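Local coordinates for transcriptional regulators (LACI-FAMILY TRANSCRIPTIONAL REGULATORY PROTEIN) (Corynebacterium glutamicum, PDB 3GYB), which probably binds operator DNA and regulates transcription as a LacI-family protein, its periplasmic-binding-protein-like domain probably sensing a small molecule, at residues A[18-21]-A[22-26]; A[234-237]-A[238-242]. All blocks are in the same frame, centred on the assembly; numbering follows the deposited sequence.

Contact 1: residues A[18-21]-A[22-26]; sequences PWFI and DLIQS
The first turns at the N-terminal end of helix 21-31, which follows strand 7-12 in the periplasmic-binding-protein-like fold of LacI regulators, are held by Phe20 and Ile21 reaching forward to Leu23, Ile24 and Gln25. Phe20 O accepts two of the three backbone bonds, one of them weak. It takes a nearly straight bond from Ile24 N at 2.9 Å (N-H...O angle 159°) and the weak, strongly bent one from Leu23 N at 3.0 Å. Ile21 O accepts the next helical bond from Gln25 N.

Two apolar pairs run beside this backbone, each with its side chains lying alongside and pointing the same way. Phe20 has CG wedged between its own N and carbonyl carbon (chi1 69°), and the ring presents its rim to Ile24: CD1 of Phe20 meets CD1 of Ile24 at 3.4 Å, with the methyl near the ring plane. Trp19 swings its benzo ring over to Leu23, where CZ3 of Trp19 lies 3.7 Å from CD1 of Leu23, an oblique approach. The indole also has CB of Phe20 over one face, so the two aromatic residues are packed against each other as well as against the helix.

Trp19 touches Asp212 and Asp229, which bind magnesium together with Ser231, while Asp22, itself a magnesium-binding residue of this protein though not bound to the ion in this model, has OD1 hydrogen-bonded to Ser231 OG. Ile24 and Gln25 also pack on Thr45 of the second subunit. A water sits at the helix start, 2.8 Å from Pro18 O, to which it may donate, and it accepts from Asp22 N at 3.0 Å.

Contact 2: residues A[234-237]-A[238-242]; sequences VGYN and AALLL
Leu240 packs against Tyr236 one turn earlier on helix 231-246, an i to i+4 pair within an alpha-helix of the periplasmic-binding-protein-like fold. Starting at its root, CB of Leu240 lies near two carbonyl oxygens of the preceding turn, those of Tyr236 and Asn237. CG comes next, 3.5 Å from Tyr236 O and over one face of the tyrosine ring. At the tip, the CD1 branch does the touching: it reaches CE2 of Tyr236 at 3.5 Å and CZ of Tyr236 at 3.7 Å, while OH of Tyr236 is a little farther from the methyl. The phenol gets there because its CG stands opposite the backbone nitrogen (chi1 179°), and leucine and ring meet at a slant. Beyond the helix, Leu240 also rests on Ile255, and Tyr236 on Ser26 and Val30 of helix 21-31.

The same pair is tied through the backbone, where Leu240 N donates to Tyr236 O at 3.1 Å with an N-H...O angle of 163°. Its neighbours continue the regular i to i+4 pattern, Ala238 N to Val234 O, Ala239 N to Gly235 O and Leu241 N to Asn237 O.

Other residues of the helix pack on its neighbours in the fold: Ala239 on Val30 of helix 21-31, Val234 on Val98 of strand 97-100, and both Ala238 and Leu241 on Val83 of strand 82-85. The alanine methyls also close on the carbonyls of the turn before: Ala239 CB lies 3.4 Å from Gly235 O, and Ala238 CB only 3.0 Å from Val234 O.

In the fold
Contact 1 comes early in the chain, at the start of helix 21-31, and contact 2 late, on helix 231-246, yet their centres are only about 12 Å apart, on the same side of the chain's centre. The two helices pack directly: CD1 of Leu23 lies 3.8 Å from CG1 of Val234, and CG of Leu23 lies 3.9 Å from CA of Gly235. The late helix thus lies between the early one and strands 82-85 and 97-100, consistent with the chain returning to its N-terminal subdomain in this two-subdomain fold. Because helix 231-246 begins at Ser231, a magnesium ligand, this junction of sequence-distant helices sits beside the metal site.

Contact 1: residues A[18-21]-A[22-26]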
ATOM      1  N   PRO A  18      -0.179   0.294  -4.090  1.00 15.31           N
ATOM      2  CA  PRO A  18      -1.396   1.041  -3.755  1.00 14.70           C
ATOM      3  C   PRO A  18      -2.055   1.890  -4.836  1.00 14.61           C
ATOM      4  O   PRO A  18      -2.856   2.763  -4.521  1.00 15.12           O
ATOM      5  CB  PRO A  18      -0.953   1.886  -2.565  1.00 15.97           C
ATOM      6  CG  PRO A  18       0.447   2.234  -2.936  1.00 15.92           C
ATOM      7  CD  PRO A  18       0.995   0.904  -3.436  1.00 15.26           C
ATOM      8  N   TRP A  19      -1.740   1.631  -6.100  1.00 13.98           N
ATOM      9  CA  TRP A  19      -2.333   2.407  -7.185  1.00 12.53           C
ATOM     10  C   TRP A  19      -3.862   2.279  -7.229  1.00 12.59           C
ATOM     11  O   TRP A  19      -4.569   3.208  -7.634  1.00 12.23           O
ATOM     12  CB  TRP A  19      -1.774   1.944  -8.538  1.00 13.40           C
ATOM     13  CG  TRP A  19      -2.452   0.704  -9.068  1.00 12.24           C
ATOM     14  CD1 TRP A  19      -2.219  -0.590  -8.693  1.00 13.88           C
ATOM     15  CD2 TRP A  19      -3.537   0.660 -10.003  1.00 12.11           C
ATOM     16  NE1 TRP A  19      -3.096  -1.436  -9.335  1.00 13.93           N
ATOM     17  CE2 TRP A  19      -3.916  -0.694 -10.144  1.00 12.66           C
ATOM     18  CE3 TRP A  19      -4.228   1.637 -10.734  1.00 12.95           C
ATOM     19  CZ2 TRP A  19      -4.959  -1.097 -10.985  1.00 13.83           C
ATOM     20  CZ3 TRP A  19      -5.265   1.236 -11.573  1.00 15.64           C
ATOM     21  CH2 TRP A  19      -5.619  -0.119 -11.690  1.00 13.46           C
ATOM     22  N   PHE A  20      -4.357   1.125  -6.798  1.00 12.83           N
ATOM     23  CA  PHE A  20      -5.782   0.795  -6.833  1.00 11.89           C
ATOM     24  C   PHE A  20      -6.646   1.295  -5.678  1.00 12.61           C
ATOM     25  O   PHE A  20      -7.874   1.269  -5.768  1.00 12.44           O
ATOM     26  CB  PHE A  20      -5.923  -0.723  -6.894  1.00 13.40           C
ATOM     27  CG  PHE A  20      -5.492  -1.407  -5.623  1.00 13.91           C
ATOM     28  CD1 PHE A  20      -6.393  -1.587  -4.577  1.00 13.87           C
ATOM     29  CD2 PHE A  20      -4.168  -1.795  -5.441  1.00 15.17           C
ATOM     30  CE1 PHE A  20      -5.980  -2.140  -3.364  1.00 14.56           C
ATOM     31  CE2 PHE A  20      -3.746  -2.348  -4.229  1.00 14.71           C
ATOM     32  CZ  PHE A  20      -4.653  -2.519  -3.192  1.00 14.25           C
ATOM     33  N   ILE A  21      -6.020   1.742  -4.596  1.00 13.09           N
ATOM     34  CA  ILE A  21      -6.777   2.169  -3.428  1.00 13.02           C
ATOM     35  C   ILE A  21      -7.881   3.198  -3.656  1.00 12.67           C
ATOM     36  O   ILE A  21      -9.035   2.940  -3.300  1.00 14.02           O
ATOM     37  CB  ILE A  21      -5.830   2.637  -2.302  1.00 12.77           C
ATOM     38  CG1 ILE A  21      -4.952   1.454  -1.861  1.00 14.24           C
ATOM     39  CG2 ILE A  21      -6.638   3.147  -1.112  1.00 14.12           C
ATOM     40  CD1 ILE A  21      -4.006   1.766  -0.710  1.00 16.93           C
ATOM     41  N   ASP A  22      -7.570   4.350  -4.244  1.00 13.27           N
ATOM     42  CA  ASP A  22      -8.638   5.318  -4.459  1.00 11.91           C
ATOM     43  C   ASP A  22      -9.550   4.933  -5.625  1.00 12.16           C
ATOM     44  O   ASP A  22     -10.638   5.488  -5.779  1.00 13.85           O
ATOM     45  CB  ASP A  22      -8.096   6.756  -4.608  1.00 11.96           C
ATOM     46  CG  ASP A  22      -7.141   6.930  -5.771  1.00 14.00           C
ATOM     47  OD1 ASP A  22      -7.220   6.161  -6.744  1.00 13.80           O
ATOM     48  OD2 ASP A  22      -6.317   7.875  -5.708  1.00 13.66           O
ATOM     49  N   LEU A  23      -9.117   3.972  -6.439  1.00 12.63           N
ATOM     50  CA  LEU A  23      -9.952   3.500  -7.543  1.00 12.57           C
ATOM     51  C   LEU A  23     -11.067   2.657  -6.922  1.00 13.56           C
ATOM     52  O   LEU A  23     -12.238   2.777  -7.296  1.00 12.57           O
ATOM     53  CB  LEU A  23      -9.130   2.655  -8.527  1.00 13.80           C
ATOM     54  CG  LEU A  23      -9.839   2.136  -9.787  1.00 13.93           C
ATOM     55  CD1 LEU A  23      -8.803   1.831 -10.854  1.00 18.12           C
ATOM     56  CD2 LEU A  23     -10.665   0.904  -9.476  1.00 15.71           C
ATOM     57  N   ILE A  24     -10.706   1.809  -5.960  1.00 12.66           N
ATOM     58  CA  ILE A  24     -11.700   0.970  -5.301  1.00 13.33           C
ATOM     59  C   ILE A  24     -12.617   1.837  -4.450  1.00 13.59           C
ATOM     60  O   ILE A  24     -13.815   1.573  -4.352  1.00 13.49           O
ATOM     61  CB  ILE A  24     -11.039  -0.112  -4.416  1.00 15.15           C
ATOM     62  CG1 ILE A  24     -10.239  -1.078  -5.295  1.00 17.66           C
ATOM     63  CG2 ILE A  24     -12.107  -0.884  -3.644  1.00 17.67           C
ATOM     64  CD1 ILE A  24      -9.687  -2.276  -4.539  1.00 20.28           C
ATOM     65  N   GLN A  25     -12.060   2.881  -3.841  1.00 13.41           N
ATOM     66  CA  GLN A  25     -12.868   3.781  -3.022  1.00 13.52           C
ATOM     67  C   GLN A  25     -13.922   4.434  -3.916  1.00 14.27           C
ATOM     68  O   GLN A  25     -15.082   4.572  -3.529  1.00 14.67           O
ATOM     69  CB  GLN A  25     -11.993   4.864  -2.378  1.00 16.73           C
ATOM     70  CG  GLN A  25     -12.762   5.848  -1.488  1.00 20.93           C
ATOM     71  CD  GLN A  25     -13.391   5.189  -0.267  1.00 24.60           C
ATOM     72  OE1 GLN A  25     -12.689   4.697   0.620  1.00 25.93           O
ATOM     73  NE2 GLN A  25     -14.722   5.176  -0.217  1.00 25.93           N
ATOM     74  N   SER A  26     -13.507   4.833  -5.115  1.00 14.91           N
ATOM     75  CA  SER A  26     -14.416   5.465  -6.064  1.00 16.29           C
ATOM     76  C   SER A  26     -15.455   4.450  -6.544  1.00 16.33           C
ATOM     77  O   SER A  26     -16.650   4.751  -6.612  1.00 16.25           O
ATOM     78  CB  SER A  26     -13.629   6.025  -7.250  1.00 17.65           C
ATOM     79  OG  SER A  26     -14.426   6.922  -8.000  1.00 22.25           O
TER
HETATM   80  O   HOH W   1      -4.688   4.907  -4.929  1.00 14.23           O

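Contact 2: residues A[234-237]-A[238-242]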
ATOM      1  N   VAL A 234     -11.436   6.876 -13.022  1.00 14.13           N
ATOM      2  CA  VAL A 234     -11.532   5.550 -13.618  1.00 15.07           C
ATOM      3  C   VAL A 234     -12.484   4.675 -12.809  1.00 14.87           C
ATOM      4  O   VAL A 234     -13.341   3.990 -13.367  1.00 15.65           O
ATOM      5  CB  VAL A 234     -10.147   4.869 -13.692  1.00 13.71           C
ATOM      6  CG1 VAL A 234     -10.307   3.394 -14.020  1.00 13.89           C
ATOM      7  CG2 VAL A 234      -9.284   5.557 -14.751  1.00 14.20           C
ATOM      8  N   GLY A 235     -12.339   4.702 -11.488  1.00 15.29           N
ATOM      9  CA  GLY A 235     -13.213   3.905 -10.648  1.00 13.10           C
ATOM     10  C   GLY A 235     -14.652   4.360 -10.792  1.00 14.06           C
ATOM     11  O   GLY A 235     -15.578   3.550 -10.800  1.00 13.73           O
ATOM     12  N   TYR A 236     -14.837   5.670 -10.917  1.00 13.99           N
ATOM     13  CA  TYR A 236     -16.164   6.249 -11.060  1.00 16.23           C
ATOM     14  C   TYR A 236     -16.838   5.797 -12.352  1.00 15.21           C
ATOM     15  O   TYR A 236     -17.946   5.269 -12.334  1.00 15.48           O
ATOM     16  CB  TYR A 236     -16.072   7.775 -11.046  1.00 16.48           C
ATOM     17  CG  TYR A 236     -17.401   8.472 -11.225  1.00 19.91           C
ATOM     18  CD1 TYR A 236     -18.340   8.499 -10.195  1.00 19.62           C
ATOM     19  CD2 TYR A 236     -17.724   9.090 -12.431  1.00 18.92           C
ATOM     20  CE1 TYR A 236     -19.574   9.126 -10.363  1.00 23.29           C
ATOM     21  CE2 TYR A 236     -18.953   9.719 -12.609  1.00 21.48           C
ATOM     22  CZ  TYR A 236     -19.872   9.730 -11.571  1.00 21.73           C
ATOM     23  OH  TYR A 236     -21.099  10.328 -11.744  1.00 25.06           O
ATOM     24  N   ASN A 237     -16.160   6.003 -13.475  1.00 15.39           N
ATOM     25  CA  ASN A 237     -16.731   5.629 -14.758  1.00 15.28           C
ATOM     26  C   ASN A 237     -16.835   4.125 -14.950  1.00 15.43           C
ATOM     27  O   ASN A 237     -17.761   3.640 -15.605  1.00 14.63           O
ATOM     28  CB  ASN A 237     -15.932   6.265 -15.891  1.00 15.97           C
ATOM     29  CG  ASN A 237     -16.158   7.765 -15.982  1.00 18.55           C
ATOM     30  OD1 ASN A 237     -15.427   8.556 -15.387  1.00 19.45           O
ATOM     31  ND2 ASN A 237     -17.197   8.158 -16.712  1.00 17.95           N
ATOM     32  N   ALA A 238     -15.899   3.380 -14.372  1.00 14.01           N
ATOM     33  CA  ALA A 238     -15.935   1.927 -14.484  1.00 13.87           C
ATOM     34  C   ALA A 238     -17.178   1.402 -13.770  1.00 14.10           C
ATOM     35  O   ALA A 238     -17.830   0.470 -14.239  1.00 14.83           O
ATOM     36  CB  ALA A 238     -14.675   1.319 -13.862  1.00 13.66           C
ATOM     37  N   ALA A 239     -17.500   1.999 -12.625  1.00 14.12           N
ATOM     38  CA  ALA A 239     -18.672   1.591 -11.864  1.00 14.53           C
ATOM     39  C   ALA A 239     -19.926   1.898 -12.683  1.00 14.22           C
ATOM     40  O   ALA A 239     -20.822   1.061 -12.796  1.00 16.16           O
ATOM     41  CB  ALA A 239     -18.717   2.327 -10.522  1.00 14.83           C
ATOM     42  N   LEU A 240     -19.988   3.096 -13.255  1.00 14.60           N
ATOM     43  CA  LEU A 240     -21.143   3.464 -14.068  1.00 15.74           C
ATOM     44  C   LEU A 240     -21.271   2.534 -15.268  1.00 15.21           C
ATOM     45  O   LEU A 240     -22.375   2.119 -15.623  1.00 16.63           O
ATOM     46  CB  LEU A 240     -21.027   4.908 -14.564  1.00 17.24           C
ATOM     47  CG  LEU A 240     -21.163   6.028 -13.534  1.00 17.70           C
ATOM     48  CD1 LEU A 240     -21.034   7.373 -14.235  1.00 19.32           C
ATOM     49  CD2 LEU A 240     -22.510   5.912 -12.830  1.00 18.71           C
ATOM     50  N   LEU A 241     -20.147   2.208 -15.899  1.00 16.11           N
ATOM     51  CA  LEU A 241     -20.172   1.331 -17.070  1.00 16.43           C
ATOM     52  C   LEU A 241     -20.682  -0.062 -16.711  1.00 17.19           C
ATOM     53  O   LEU A 241     -21.503  -0.635 -17.428  1.00 17.24           O
ATOM     54  CB  LEU A 241     -18.775   1.230 -17.699  1.00 18.13           C
ATOM     55  CG  LEU A 241     -18.665   0.417 -18.995  1.00 19.58           C
ATOM     56  CD1 LEU A 241     -19.516   1.065 -20.075  1.00 20.65           C
ATOM     57  CD2 LEU A 241     -17.209   0.335 -19.450  1.00 19.09           C
ATOM     58  N   LEU A 242     -20.195  -0.613 -15.604  1.00 15.83           N
ATOM     59  CA  LEU A 242     -20.636  -1.934 -15.183  1.00 15.63           C
ATOM     60  C   LEU A 242     -22.130  -1.913 -14.868  1.00 16.92           C
ATOM     61  O   LEU A 242     -22.858  -2.829 -15.242  1.00 19.07           O
ATOM     62  CB  LEU A 242     -19.856  -2.394 -13.951  1.00 14.97           C
ATOM     63  CG  LEU A 242     -20.184  -3.804 -13.450  1.00 16.21           C
ATOM     64  CD1 LEU A 242     -19.866  -4.826 -14.532  1.00 17.97           C
ATOM     65  CD2 LEU A 242     -19.380  -4.095 -12.201  1.00 17.24           C
TER